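Local coordinates for protein signal recognition particle receptor FtsY (Sulfolobus acidocaldarius, PDB 5L3S) that serves as a receptor for the signal recognition particle and belongs to the SRP54-type GTPases of the P-loop NTPase class, at residues T115-K126 / Q147-V157; D215-S223 / V240-V250. All coordinates share one frame; numbering follows the deposited sequence.

Contact 1 (T115-K126 / Q147-V157); sequences TTTIAKVVNMLK and QLAYHASKLEV. With MG (magnesium ion), chain S; GNP (phosphoaminophosphonic acid-guanylate ester), chain R; G (guanosine-5'-monophosphate), chain K.
Thr115 CG2 lies 3.6 Å from Gln147 CD, the side chains coming from opposite directions where segments 115-126 and 147-155 of two helices run side by side, their axes 10.3 Å apart and 13° from parallel. With CG2 anti to the backbone N (OG1 chi1 -63°), the methyl is left to Gln147 and Leu148 while OG1 binds the magnesium ion at 2.1 Å and is hydrogen-bonded to Asp190. Gln147 is extended, its NE2 donating almost straight (177°) to O2A of phosphoaminophosphonic acid-guanylate ester; Arg141 holds OE1. One water links Thr116 OG1, Gln147 NE2 and His151 NE2, lying in the imidazole plane at its edge, while Tyr279 holds ND1. Ala119 CB makes a CH-pi contact over a face of that ring, 4.1 Å from its centroid. Leu155 CD1 packs on Val122 CG1 (3.8 Å), and Val122 and Val157 meet tip to tip through CG1 methyls. Lys126, bent at chi2 and chi3, brings NZ to Leu155 O at 2.8 Å from above the carbonyl plane, near the Schellman motif at Glu156. Thr115 OG1 on magnesium and Thr115 N on O1B (3.0 Å) are as in the Walker A motif of P-loop GTPases, whose helix here packs on helix 144-155.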
loop_
_atom_site.group_PDB
_atom_site.type_symbol
_atom_site.label_atom_id
_atom_site.label_comp_id
_atom_site.label_asym_id
_atom_site.label_seq_id
_atom_site.Cartn_x
_atom_site.Cartn_y
_atom_site.Cartn_z
ATOM N N THR B 115 -0.133 8.697 10.581
ATOM C CA THR B 115 -0.237 8.842 12.034
ATOM C C THR B 115 0.952 8.218 12.757
ATOM O O THR B 115 1.567 8.831 13.632
ATOM C CB THR B 115 -1.586 8.255 12.528
ATOM O OG1 THR B 115 -2.667 9.010 11.952
ATOM C CG2 THR B 115 -1.674 8.259 14.042
ATOM N N THR B 116 1.314 7.010 12.354
ATOM C CA THR B 116 2.467 6.337 12.953
ATOM C C THR B 116 3.793 7.045 12.597
ATOM O O THR B 116 4.705 7.128 13.421
ATOM C CB THR B 116 2.505 4.853 12.510
ATOM O OG1 THR B 116 1.222 4.255 12.781
ATOM C CG2 THR B 116 3.590 4.085 13.266
ATOM N N THR B 117 3.889 7.562 11.375
ATOM C CA THR B 117 5.099 8.270 10.942
ATOM C C THR B 117 5.275 9.567 11.736
ATOM O O THR B 117 6.386 9.965 12.083
ATOM C CB THR B 117 5.060 8.551 9.421
ATOM O OG1 THR B 117 4.998 7.301 8.713
ATOM C CG2 THR B 117 6.326 9.327 8.975
ATOM N N ILE B 118 4.166 10.219 12.059
ATOM C CA ILE B 118 4.234 11.409 12.898
ATOM C C ILE B 118 4.856 11.100 14.260
ATOM O O ILE B 118 5.726 11.835 14.741
ATOM C CB ILE B 118 2.854 12.064 13.031
ATOM C CG1 ILE B 118 2.594 12.905 11.789
ATOM C CG2 ILE B 118 2.784 12.937 14.280
ATOM C CD1 ILE B 118 1.203 13.440 11.731
ATOM N N ALA B 119 4.462 9.977 14.848
ATOM C CA ALA B 119 5.048 9.533 16.109
ATOM C C ALA B 119 6.562 9.291 16.005
ATOM O O ALA B 119 7.320 9.636 16.913
ATOM C CB ALA B 119 4.331 8.277 16.600
ATOM N N LYS B 120 7.004 8.682 14.908
ATOM C CA LYS B 120 8.428 8.461 14.700
ATOM C C LYS B 120 9.167 9.787 14.541
ATOM O O LYS B 120 10.297 9.938 15.013
ATOM C CB LYS B 120 8.667 7.617 13.433
ATOM C CG LYS B 120 8.019 6.235 13.453
ATOM C CD LYS B 120 8.291 5.518 12.133
ATOM C CE LYS B 120 7.573 4.171 12.066
ATOM N NZ LYS B 120 7.965 3.429 10.818
ATOM N N VAL B 121 8.535 10.731 13.847
ATOM C CA VAL B 121 9.136 12.039 13.634
ATOM C C VAL B 121 9.254 12.779 14.963
ATOM O O VAL B 121 10.286 13.384 15.258
ATOM C CB VAL B 121 8.361 12.867 12.579
ATOM C CG1 VAL B 121 8.908 14.303 12.511
ATOM C CG2 VAL B 121 8.480 12.210 11.196
ATOM N N VAL B 122 8.212 12.726 15.782
ATOM C CA VAL B 122 8.328 13.249 17.147
ATOM C C VAL B 122 9.515 12.639 17.890
ATOM O O VAL B 122 10.298 13.351 18.524
ATOM C CB VAL B 122 7.053 12.967 17.980
ATOM C CG1 VAL B 122 7.288 13.346 19.456
ATOM C CG2 VAL B 122 5.881 13.730 17.409
ATOM N N ASN B 123 9.635 11.313 17.830
ATOM C CA ASN B 123 10.758 10.644 18.485
ATOM C C ASN B 123 12.113 11.141 17.980
ATOM O O ASN B 123 13.033 11.365 18.765
ATOM C CB ASN B 123 10.679 9.131 18.328
ATOM C CG ASN B 123 11.749 8.420 19.109
ATOM O OD1 ASN B 123 11.720 8.400 20.332
ATOM N ND2 ASN B 123 12.710 7.833 18.405
ATOM N N MET B 124 12.225 11.343 16.675
ATOM C CA MET B 124 13.487 11.791 16.102
ATOM C C MET B 124 13.759 13.223 16.568
ATOM O O MET B 124 14.876 13.549 16.951
ATOM C CB MET B 124 13.461 11.703 14.573
ATOM C CG MET B 124 14.726 12.256 13.902
ATOM S SD MET B 124 14.543 12.212 12.114
ATOM C CE MET B 124 13.004 13.098 11.888
ATOM N N LEU B 125 12.722 14.062 16.573
ATOM C CA LEU B 125 12.868 15.461 17.001
ATOM C C LEU B 125 13.273 15.578 18.476
ATOM O O LEU B 125 14.130 16.409 18.839
ATOM C CB LEU B 125 11.583 16.259 16.713
ATOM C CG LEU B 125 11.222 16.444 15.228
ATOM C CD1 LEU B 125 9.807 17.012 15.033
ATOM C CD2 LEU B 125 12.239 17.325 14.519
ATOM N N LYS B 126 12.669 14.747 19.322
ATOM C CA LYS B 126 13.036 14.702 20.734
ATOM C C LYS B 126 14.507 14.369 20.931
ATOM O O LYS B 126 15.175 14.980 21.770
ATOM C CB LYS B 126 12.188 13.699 21.516
ATOM C CG LYS B 126 10.769 14.125 21.778
ATOM C CD LYS B 126 10.283 13.562 23.105
ATOM C CE LYS B 126 10.248 12.040 23.098
ATOM N NZ LYS B 126 10.056 11.495 24.475
ATOM N N GLN B 147 -5.990 7.269 18.892
ATOM C CA GLN B 147 -4.771 6.659 18.389
ATOM C C GLN B 147 -3.583 7.614 18.627
ATOM O O GLN B 147 -2.538 7.217 19.152
ATOM C CB GLN B 147 -4.922 6.367 16.883
ATOM C CG GLN B 147 -3.762 5.550 16.268
ATOM C CD GLN B 147 -3.821 5.459 14.744
ATOM O OE1 GLN B 147 -4.715 6.021 14.098
ATOM N NE2 GLN B 147 -2.866 4.735 14.161
ATOM N N LEU B 148 -3.752 8.877 18.254
ATOM C CA LEU B 148 -2.671 9.871 18.476
ATOM C C LEU B 148 -2.444 10.153 19.945
ATOM O O LEU B 148 -1.313 10.405 20.356
ATOM C CB LEU B 148 -2.974 11.210 17.796
ATOM C CG LEU B 148 -2.589 11.453 16.338
ATOM C CD1 LEU B 148 -3.161 12.798 15.912
ATOM C CD2 LEU B 148 -1.066 11.430 16.157
ATOM N N ALA B 149 -3.522 10.142 20.737
ATOM C CA ALA B 149 -3.411 10.411 22.164
ATOM C C ALA B 149 -2.541 9.368 22.872
ATOM O O ALA B 149 -1.781 9.701 23.787
ATOM C CB ALA B 149 -4.808 10.513 22.821
ATOM N N TYR B 150 -2.645 8.112 22.442
ATOM C CA TYR B 150 -1.759 7.065 22.942
ATOM C C TYR B 150 -0.278 7.399 22.632
ATOM O O TYR B 150 0.565 7.327 23.513
ATOM C CB TYR B 150 -2.108 5.690 22.336
ATOM C CG TYR B 150 -1.093 4.625 22.719
ATOM C CD1 TYR B 150 -1.237 3.892 23.889
ATOM C CD2 TYR B 150 0.021 4.379 21.925
ATOM C CE1 TYR B 150 -0.295 2.938 24.254
ATOM C CE2 TYR B 150 0.964 3.438 22.288
ATOM C CZ TYR B 150 0.797 2.718 23.449
ATOM O OH TYR B 150 1.735 1.771 23.803
ATOM N N HIS B 151 0.034 7.717 21.376
ATOM C CA HIS B 151 1.412 8.056 20.998
ATOM C C HIS B 151 1.932 9.312 21.724
ATOM O O HIS B 151 3.055 9.326 22.221
ATOM C CB HIS B 151 1.518 8.276 19.492
ATOM C CG HIS B 151 1.327 7.030 18.673
ATOM N ND1 HIS B 151 2.102 5.902 18.839
ATOM C CD2 HIS B 151 0.482 6.758 17.653
ATOM C CE1 HIS B 151 1.735 4.984 17.962
ATOM N NE2 HIS B 151 0.761 5.482 17.219
ATOM N N ALA B 152 1.107 10.357 21.770
ATOM C CA ALA B 152 1.475 11.599 22.457
ATOM C C ALA B 152 1.812 11.358 23.921
ATOM O O ALA B 152 2.774 11.915 24.460
ATOM C CB ALA B 152 0.357 12.619 22.339
ATOM N N SER B 153 1.008 10.531 24.572
ATOM C CA SER B 153 1.247 10.179 25.963
ATOM C C SER B 153 2.558 9.402 26.154
ATOM O O SER B 153 3.329 9.674 27.082
ATOM C CB SER B 153 0.055 9.391 26.513
ATOM O OG SER B 153 0.317 8.931 27.826
ATOM N N LYS B 154 2.811 8.431 25.285
ATOM C CA LYS B 154 4.035 7.645 25.394
ATOM C C LYS B 154 5.287 8.478 25.047
ATOM O O LYS B 154 6.359 8.278 25.627
ATOM C CB LYS B 154 3.939 6.400 24.499
ATOM C CG LYS B 154 5.065 5.394 24.698
ATOM C CD LYS B 154 4.702 4.038 24.095
ATOM C CE LYS B 154 5.928 3.147 23.912
ATOM N NZ LYS B 154 6.638 2.882 25.197
ATOM N N LEU B 155 5.151 9.406 24.100
ATOM C CA LEU B 155 6.276 10.271 23.710
ATOM C C LEU B 155 6.401 11.474 24.650
ATOM O O LEU B 155 7.366 12.240 24.580
ATOM C CB LEU B 155 6.085 10.754 22.276
ATOM C CG LEU B 155 6.099 9.646 21.215
ATOM C CD1 LEU B 155 5.329 10.104 20.017
ATOM C CD2 LEU B 155 7.531 9.298 20.840
ATOM N N GLU B 156 5.413 11.626 25.525
ATOM C CA GLU B 156 5.342 12.740 26.478
ATOM C C GLU B 156 5.360 14.096 25.785
ATOM O O GLU B 156 6.121 14.991 26.154
ATOM C CB GLU B 156 6.452 12.651 27.535
ATOM C CG GLU B 156 6.347 11.434 28.429
ATOM C CD GLU B 156 7.412 11.404 29.501
ATOM O OE1 GLU B 156 8.608 11.333 29.151
ATOM O OE2 GLU B 156 7.058 11.454 30.695
ATOM N N VAL B 157 4.537 14.236 24.759
ATOM C CA VAL B 157 4.384 15.520 24.098
ATOM C C VAL B 157 2.924 15.912 24.107
ATOM O O VAL B 157 2.047 15.054 24.221
ATOM C CB VAL B 157 4.901 15.492 22.641
ATOM C CG1 VAL B 157 6.392 15.187 22.622
ATOM C CG2 VAL B 157 4.132 14.481 21.815
HETATM MG MG MG S . -4.064 8.344 10.478
HETATM P PG GNP R . -5.361 6.612 8.115
HETATM O O1G GNP R . -5.258 7.776 9.073
HETATM O O2G GNP R . -6.598 5.761 8.365
HETATM O O3G GNP R . -5.414 7.007 6.655
HETATM N N3B GNP R . -4.083 5.670 8.321
HETATM P PB GNP R . -2.582 6.287 8.415
HETATM O O1B GNP R . -2.550 7.360 9.409
HETATM O O2B GNP R . -2.158 6.710 7.071
HETATM O O3A GNP R . -1.717 5.132 8.872
HETATM P PA GNP R . -1.458 4.594 10.286
HETATM O O1A GNP R . -0.415 5.418 10.981
HETATM O O2A GNP R . -2.742 4.373 11.021
HETATM O "O5'" GNP R . -0.736 3.220 10.059
HETATM C "C5'" GNP R . -1.406 2.074 9.444
HETATM C "C4'" GNP R . -0.704 0.801 9.885
HETATM O "O4'" GNP R . 0.621 0.693 9.245
HETATM C "C3'" GNP R . -0.443 0.723 11.377
HETATM O "O3'" GNP R . -0.565 -0.628 11.785
HETATM C "C2'" GNP R . 1.023 1.174 11.500
HETATM O "O2'" GNP R . 1.636 0.628 12.655
HETATM C "C1'" GNP R . 1.576 0.465 10.254
HETATM N N9 GNP R . 2.843 1.036 9.800
HETATM C C8 GNP R . 3.155 2.347 9.564
HETATM N N7 GNP R . 4.393 2.530 9.138
HETATM C C5 GNP R . 4.909 1.237 9.094
HETATM C C6 GNP R . 6.193 0.787 8.718
HETATM O O6 GNP R . 7.141 1.499 8.358
HETATM N N1 GNP R . 6.321 -0.601 8.826
HETATM C C2 GNP R . 5.297 -1.446 9.226
HETATM N N2 GNP R . 5.554 -2.752 9.281
HETATM N N3 GNP R . 4.089 -1.025 9.581
HETATM C C4 GNP R . 3.972 0.315 9.497
HETATM O OP3 G K . -6.780 -1.036 21.647
HETATM P P G K . -6.206 -0.386 22.846
HETATM O OP1 G K . -5.485 0.843 22.412
HETATM O OP2 G K . -7.281 -0.253 23.854
HETATM O "O5'" G K . -5.128 -1.374 23.481
HETATM C "C5'" G K . -3.990 -1.807 22.739
HETATM C "C4'" G K . -2.896 -0.767 22.751
HETATM O "O4'" G K . -2.506 -0.487 24.122
HETATM C "C3'" G K . -1.615 -1.145 22.010
HETATM O "O3'" G K . -1.065 0.020 21.396
HETATM C "C2'" G K . -0.693 -1.593 23.138
HETATM O "O2'" G K . 0.683 -1.481 22.841
HETATM C "C1'" G K . -1.108 -0.645 24.257
HETATM N N9 G K . -0.815 -1.127 25.608
HETATM C C8 G K . -1.472 -2.105 26.316
HETATM N N7 G K . -0.969 -2.295 27.508
HETATM C C5 G K . 0.076 -1.383 27.592
HETATM C C6 G K . 0.992 -1.118 28.644
HETATM O O6 G K . 1.068 -1.656 29.757
HETATM N N1 G K . 1.889 -0.109 28.301
HETATM C C2 G K . 1.909 0.563 27.103
HETATM N N2 G K . 2.854 1.506 26.961
HETATM N N3 G K . 1.063 0.326 26.116
HETATM C C4 G K . 0.180 -0.649 26.429
HETATM O O HOH W 1 -0.207 3.897 15.184
HETATM O O HOH W 2 9.092 9.048 26.285
HETATM O O HOH W 3 10.796 11.806 27.004
HETATM O O HOH W 4 -4.231 6.641 11.637
HETATM O O HOH W 5 -3.544 10.185 9.675
HETATM O O HOH W 6 -5.628 9.155 11.605
#

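Contact 2 (D215-S223 / V240-V250); sequences DFRILILDS and VGYDAVILTKV. With GNP (phosphoaminophosphonic acid-guanylate ester), chain R; GOL (glycerol), chain C.
Strands 216-222 and 244-248 run parallel, 4.7 Å apart at a 33° angle, with Leu219 N donating to Ala244 O, Ile246 N to Leu219 O, Leu221 N to Ile246 O and Thr248 N to Leu221 O. Asp243 N binds Arg217 O, and Asp243 OD2 takes Arg217 N at 2.7 Å on its anti lone pair. Asp243 CB lies over one face of the Phe216 ring, 4.0 Å from the centroid. Arg217 is extended from CG to NE, and its NH1 hydrogen-bonds to Gly241 O, which lies in the guanidinium plane although NH1 stands above the carbonyl plane. Helix 228-239 joins the two strands in a beta-alpha-beta crossover. Tyr242, its CG between backbone N and carbonyl carbon (chi1 53°), presents a ring face to Leu219, whose CB stands 3.8 Å above the ring centre; Ala233 O takes the hydroxyl. On the face bearing Ile218, Ile220 CD1 packs 3.7 Å from Ile246 CB, side by side. At the nucleotide end, Thr248 O accepts from both Ser223 N and Ser223 OG, the latter at 2.7 Å. Lys249 NZ meets Asp222 OD2 at 2.9 Å in a salt bridge, from above the carboxylate plane, while Lys249 N donates to O6 of phosphoaminophosphonic acid-guanylate ester.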
loop_
_atom_site.group_PDB
_atom_site.type_symbol
_atom_site.label_atom_id
_atom_site.label_comp_id
_atom_site.label_asym_id
_atom_site.label_seq_id
_atom_site.Cartn_x
_atom_site.Cartn_y
_atom_site.Cartn_z
ATOM N N ASP B 215 5.451 25.154 6.856
ATOM C CA ASP B 215 6.799 25.412 6.387
ATOM C C ASP B 215 7.332 24.212 5.615
ATOM O O ASP B 215 8.264 24.340 4.834
ATOM C CB ASP B 215 7.713 25.743 7.561
ATOM C CG ASP B 215 7.246 26.964 8.323
ATOM O OD1 ASP B 215 7.521 28.079 7.853
ATOM O OD2 ASP B 215 6.588 26.805 9.371
ATOM N N PHE B 216 6.731 23.050 5.827
ATOM C CA PHE B 216 7.170 21.835 5.138
ATOM C C PHE B 216 5.966 20.941 4.945
ATOM O O PHE B 216 5.182 20.763 5.867
ATOM C CB PHE B 216 8.232 21.105 5.967
ATOM C CG PHE B 216 9.195 20.271 5.148
ATOM C CD1 PHE B 216 10.122 20.875 4.312
ATOM C CD2 PHE B 216 9.194 18.889 5.250
ATOM C CE1 PHE B 216 11.017 20.112 3.564
ATOM C CE2 PHE B 216 10.084 18.119 4.507
ATOM C CZ PHE B 216 11.000 18.738 3.661
ATOM N N ARG B 217 5.817 20.365 3.748
ATOM C CA ARG B 217 4.691 19.478 3.476
ATOM C C ARG B 217 5.223 18.100 3.067
ATOM O O ARG B 217 6.059 18.010 2.181
ATOM C CB ARG B 217 3.834 20.019 2.327
ATOM C CG ARG B 217 3.285 21.414 2.486
ATOM C CD ARG B 217 2.580 21.814 1.204
ATOM N NE ARG B 217 2.063 23.172 1.258
ATOM C CZ ARG B 217 1.304 23.726 0.318
ATOM N NH1 ARG B 217 0.972 23.036 -0.768
ATOM N NH2 ARG B 217 0.879 24.976 0.462
ATOM N N ILE B 218 4.740 17.044 3.714
ATOM C CA ILE B 218 5.251 15.706 3.467
ATOM C C ILE B 218 4.140 14.771 3.002
ATOM O O ILE B 218 3.161 14.558 3.710
ATOM C CB ILE B 218 5.907 15.092 4.717
ATOM C CG1 ILE B 218 7.058 15.986 5.205
ATOM C CG2 ILE B 218 6.421 13.682 4.413
ATOM C CD1 ILE B 218 7.740 15.473 6.456
ATOM N N LEU B 219 4.313 14.226 1.806
ATOM C CA LEU B 219 3.423 13.192 1.297
ATOM C C LEU B 219 3.917 11.855 1.816
ATOM O O LEU B 219 5.116 11.558 1.757
ATOM C CB LEU B 219 3.428 13.196 -0.231
ATOM C CG LEU B 219 2.705 12.002 -0.890
ATOM C CD1 LEU B 219 1.226 12.017 -0.575
ATOM C CD2 LEU B 219 2.989 11.978 -2.420
ATOM N N ILE B 220 2.997 11.053 2.348
ATOM C CA ILE B 220 3.336 9.695 2.751
ATOM C C ILE B 220 2.926 8.692 1.659
ATOM O O ILE B 220 1.790 8.703 1.202
ATOM C CB ILE B 220 2.668 9.314 4.084
ATOM C CG1 ILE B 220 2.992 10.358 5.170
ATOM C CG2 ILE B 220 3.125 7.930 4.515
ATOM C CD1 ILE B 220 4.487 10.566 5.359
ATOM N N LEU B 221 3.877 7.869 1.220
ATOM C CA LEU B 221 3.614 6.793 0.262
ATOM C C LEU B 221 3.981 5.443 0.881
ATOM O O LEU B 221 4.957 5.330 1.622
ATOM C CB LEU B 221 4.401 7.017 -1.056
ATOM C CG LEU B 221 4.057 8.284 -1.861
ATOM C CD1 LEU B 221 5.033 8.536 -3.011
ATOM C CD2 LEU B 221 2.610 8.231 -2.396
ATOM N N ASP B 222 3.183 4.422 0.566
ATOM C CA ASP B 222 3.398 3.051 1.013
ATOM C C ASP B 222 4.366 2.358 0.049
ATOM O O ASP B 222 4.085 2.256 -1.146
ATOM C CB ASP B 222 2.039 2.311 0.977
ATOM C CG ASP B 222 2.063 0.959 1.678
ATOM O OD1 ASP B 222 3.114 0.282 1.680
ATOM O OD2 ASP B 222 1.004 0.574 2.237
ATOM N N SER B 223 5.489 1.857 0.557
ATOM C CA SER B 223 6.472 1.217 -0.335
ATOM C C SER B 223 6.009 -0.119 -0.919
ATOM O O SER B 223 6.624 -0.618 -1.864
ATOM C CB SER B 223 7.823 1.037 0.350
ATOM O OG SER B 223 7.750 0.058 1.367
ATOM N N VAL B 240 -2.189 19.783 -4.871
ATOM C CA VAL B 240 -1.867 20.245 -3.525
ATOM C C VAL B 240 -0.450 20.830 -3.463
ATOM O O VAL B 240 -0.256 21.974 -3.028
ATOM C CB VAL B 240 -1.990 19.078 -2.521
ATOM C CG1 VAL B 240 -1.704 19.550 -1.096
ATOM C CG2 VAL B 240 -3.368 18.421 -2.611
ATOM N N GLY B 241 0.533 20.046 -3.921
ATOM C CA GLY B 241 1.941 20.419 -3.813
ATOM C C GLY B 241 2.541 19.948 -2.493
ATOM O O GLY B 241 1.895 20.021 -1.444
ATOM N N TYR B 242 3.765 19.430 -2.541
ATOM C CA TYR B 242 4.461 19.000 -1.325
ATOM C C TYR B 242 5.966 19.150 -1.533
ATOM O O TYR B 242 6.425 19.374 -2.657
ATOM C CB TYR B 242 4.101 17.562 -0.941
ATOM C CG TYR B 242 4.285 16.559 -2.067
ATOM C CD1 TYR B 242 3.244 16.292 -2.957
ATOM C CD2 TYR B 242 5.492 15.888 -2.245
ATOM C CE1 TYR B 242 3.396 15.390 -4.002
ATOM C CE2 TYR B 242 5.656 14.973 -3.287
ATOM C CZ TYR B 242 4.596 14.731 -4.159
ATOM O OH TYR B 242 4.737 13.844 -5.197
ATOM N N ASP B 243 6.733 19.019 -0.455
ATOM C CA ASP B 243 8.175 19.272 -0.505
ATOM C C ASP B 243 8.999 17.987 -0.560
ATOM O O ASP B 243 10.064 17.948 -1.178
ATOM C CB ASP B 243 8.604 20.089 0.712
ATOM C CG ASP B 243 7.882 21.416 0.799
ATOM O OD1 ASP B 243 8.087 22.249 -0.102
ATOM O OD2 ASP B 243 7.115 21.625 1.762
ATOM N N ALA B 244 8.512 16.949 0.114
ATOM C CA ALA B 244 9.236 15.681 0.199
ATOM C C ALA B 244 8.311 14.502 0.509
ATOM O O ALA B 244 7.135 14.679 0.815
ATOM C CB ALA B 244 10.335 15.757 1.229
ATOM N N VAL B 245 8.868 13.296 0.438
ATOM C CA VAL B 245 8.086 12.093 0.657
ATOM C C VAL B 245 8.738 11.285 1.769
ATOM O O VAL B 245 9.972 11.252 1.880
ATOM C CB VAL B 245 8.056 11.253 -0.648
ATOM C CG1 VAL B 245 7.575 9.834 -0.393
ATOM C CG2 VAL B 245 7.194 11.948 -1.698
ATOM N N ILE B 246 7.917 10.640 2.586
ATOM C CA ILE B 246 8.392 9.558 3.437
ATOM C C ILE B 246 7.750 8.250 2.945
ATOM O O ILE B 246 6.540 8.188 2.752
ATOM C CB ILE B 246 8.076 9.830 4.937
ATOM C CG1 ILE B 246 8.944 10.997 5.449
ATOM C CG2 ILE B 246 8.303 8.569 5.782
ATOM C CD1 ILE B 246 8.605 11.466 6.889
ATOM N N LEU B 247 8.578 7.231 2.718
ATOM C CA LEU B 247 8.111 5.914 2.273
ATOM C C LEU B 247 8.019 4.986 3.468
ATOM O O LEU B 247 8.991 4.853 4.216
ATOM C CB LEU B 247 9.126 5.306 1.292
ATOM C CG LEU B 247 9.409 6.042 -0.009
ATOM C CD1 LEU B 247 10.304 5.176 -0.907
ATOM C CD2 LEU B 247 8.098 6.351 -0.701
ATOM N N THR B 248 6.875 4.320 3.639
ATOM C CA THR B 248 6.670 3.448 4.797
ATOM C C THR B 248 6.713 1.955 4.453
ATOM O O THR B 248 6.645 1.574 3.284
ATOM C CB THR B 248 5.282 3.701 5.418
ATOM O OG1 THR B 248 4.285 3.403 4.438
ATOM C CG2 THR B 248 5.141 5.177 5.868
ATOM N N LYS B 249 6.814 1.124 5.492
ATOM C CA LYS B 249 6.651 -0.318 5.376
ATOM C C LYS B 249 7.721 -0.960 4.510
ATOM O O LYS B 249 7.490 -1.985 3.890
ATOM C CB LYS B 249 5.244 -0.673 4.857
ATOM C CG LYS B 249 4.116 -0.072 5.697
ATOM C CD LYS B 249 2.724 -0.348 5.070
ATOM C CE LYS B 249 1.667 0.610 5.689
ATOM N NZ LYS B 249 0.332 0.509 5.008
ATOM N N VAL B 250 8.899 -0.343 4.484
ATOM C CA VAL B 250 10.015 -0.845 3.691
ATOM C C VAL B 250 10.473 -2.181 4.280
ATOM O O VAL B 250 11.047 -3.027 3.584
ATOM C CB VAL B 250 11.137 0.219 3.645
ATOM C CG1 VAL B 250 12.432 -0.351 3.114
ATOM C CG2 VAL B 250 10.674 1.401 2.796
HETATM P PG GNP R . -5.361 6.612 8.115
HETATM O O1G GNP R . -5.258 7.776 9.073
HETATM O O2G GNP R . -6.598 5.761 8.365
HETATM O O3G GNP R . -5.414 7.007 6.655
HETATM N N3B GNP R . -4.083 5.670 8.321
HETATM P PB GNP R . -2.582 6.287 8.415
HETATM O O1B GNP R . -2.550 7.360 9.409
HETATM O O2B GNP R . -2.158 6.710 7.071
HETATM O O3A GNP R . -1.717 5.132 8.872
HETATM P PA GNP R . -1.458 4.594 10.286
HETATM O O1A GNP R . -0.415 5.418 10.981
HETATM O O2A GNP R . -2.742 4.373 11.021
HETATM O "O5'" GNP R . -0.736 3.220 10.059
HETATM C "C5'" GNP R . -1.406 2.074 9.444
HETATM C "C4'" GNP R . -0.704 0.801 9.885
HETATM O "O4'" GNP R . 0.621 0.693 9.245
HETATM C "C3'" GNP R . -0.443 0.723 11.377
HETATM O "O3'" GNP R . -0.565 -0.628 11.785
HETATM C "C2'" GNP R . 1.023 1.174 11.500
HETATM O "O2'" GNP R . 1.636 0.628 12.655
HETATM C "C1'" GNP R . 1.576 0.465 10.254
HETATM N N9 GNP R . 2.843 1.036 9.800
HETATM C C8 GNP R . 3.155 2.347 9.564
HETATM N N7 GNP R . 4.393 2.530 9.138
HETATM C C5 GNP R . 4.909 1.237 9.094
HETATM C C6 GNP R . 6.193 0.787 8.718
HETATM O O6 GNP R . 7.141 1.499 8.358
HETATM N N1 GNP R . 6.321 -0.601 8.826
HETATM C C2 GNP R . 5.297 -1.446 9.226
HETATM N N2 GNP R . 5.554 -2.752 9.281
HETATM N N3 GNP R . 4.089 -1.025 9.581
HETATM C C4 GNP R . 3.972 0.315 9.497
HETATM C C1 GOL C . -2.787 25.873 -0.582
HETATM O O1 GOL C . -4.136 25.494 -0.742
HETATM C C2 GOL C . -1.877 24.933 -1.367
HETATM O O2 GOL C . -2.644 24.056 -2.167
HETATM C C3 GOL C . -0.945 25.769 -2.239
HETATM O O3 GOL C . 0.154 24.986 -2.648
#

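Going from the N terminus, contact 1 closes first: helix 114-127 leads through strand 132-137 to helix 144-155, 20 residues separating the two segments. Strand 158-160, helix 168-181, strand 186-191 and helix 199-212 follow before contact 2 opens, and its 16-residue connection, mostly helix 228-239, closes a second loop. The two loops are therefore in series, neither nesting nor crossing. Their centres lie about 17 Å apart, yet they touch: Thr117 OG1 is 3.6 Å from Thr248 CG2, and Thr117 CG2 is 3.8 Å from Ile246 CD1. Helix 114-127 thus packs against the mixed sheet. Both also reach phosphoaminophosphonic acid-guanylate ester: contact 1 at the phosphates and, through a weak bond from Lys120 NZ, at O6, where contact 2 meets it.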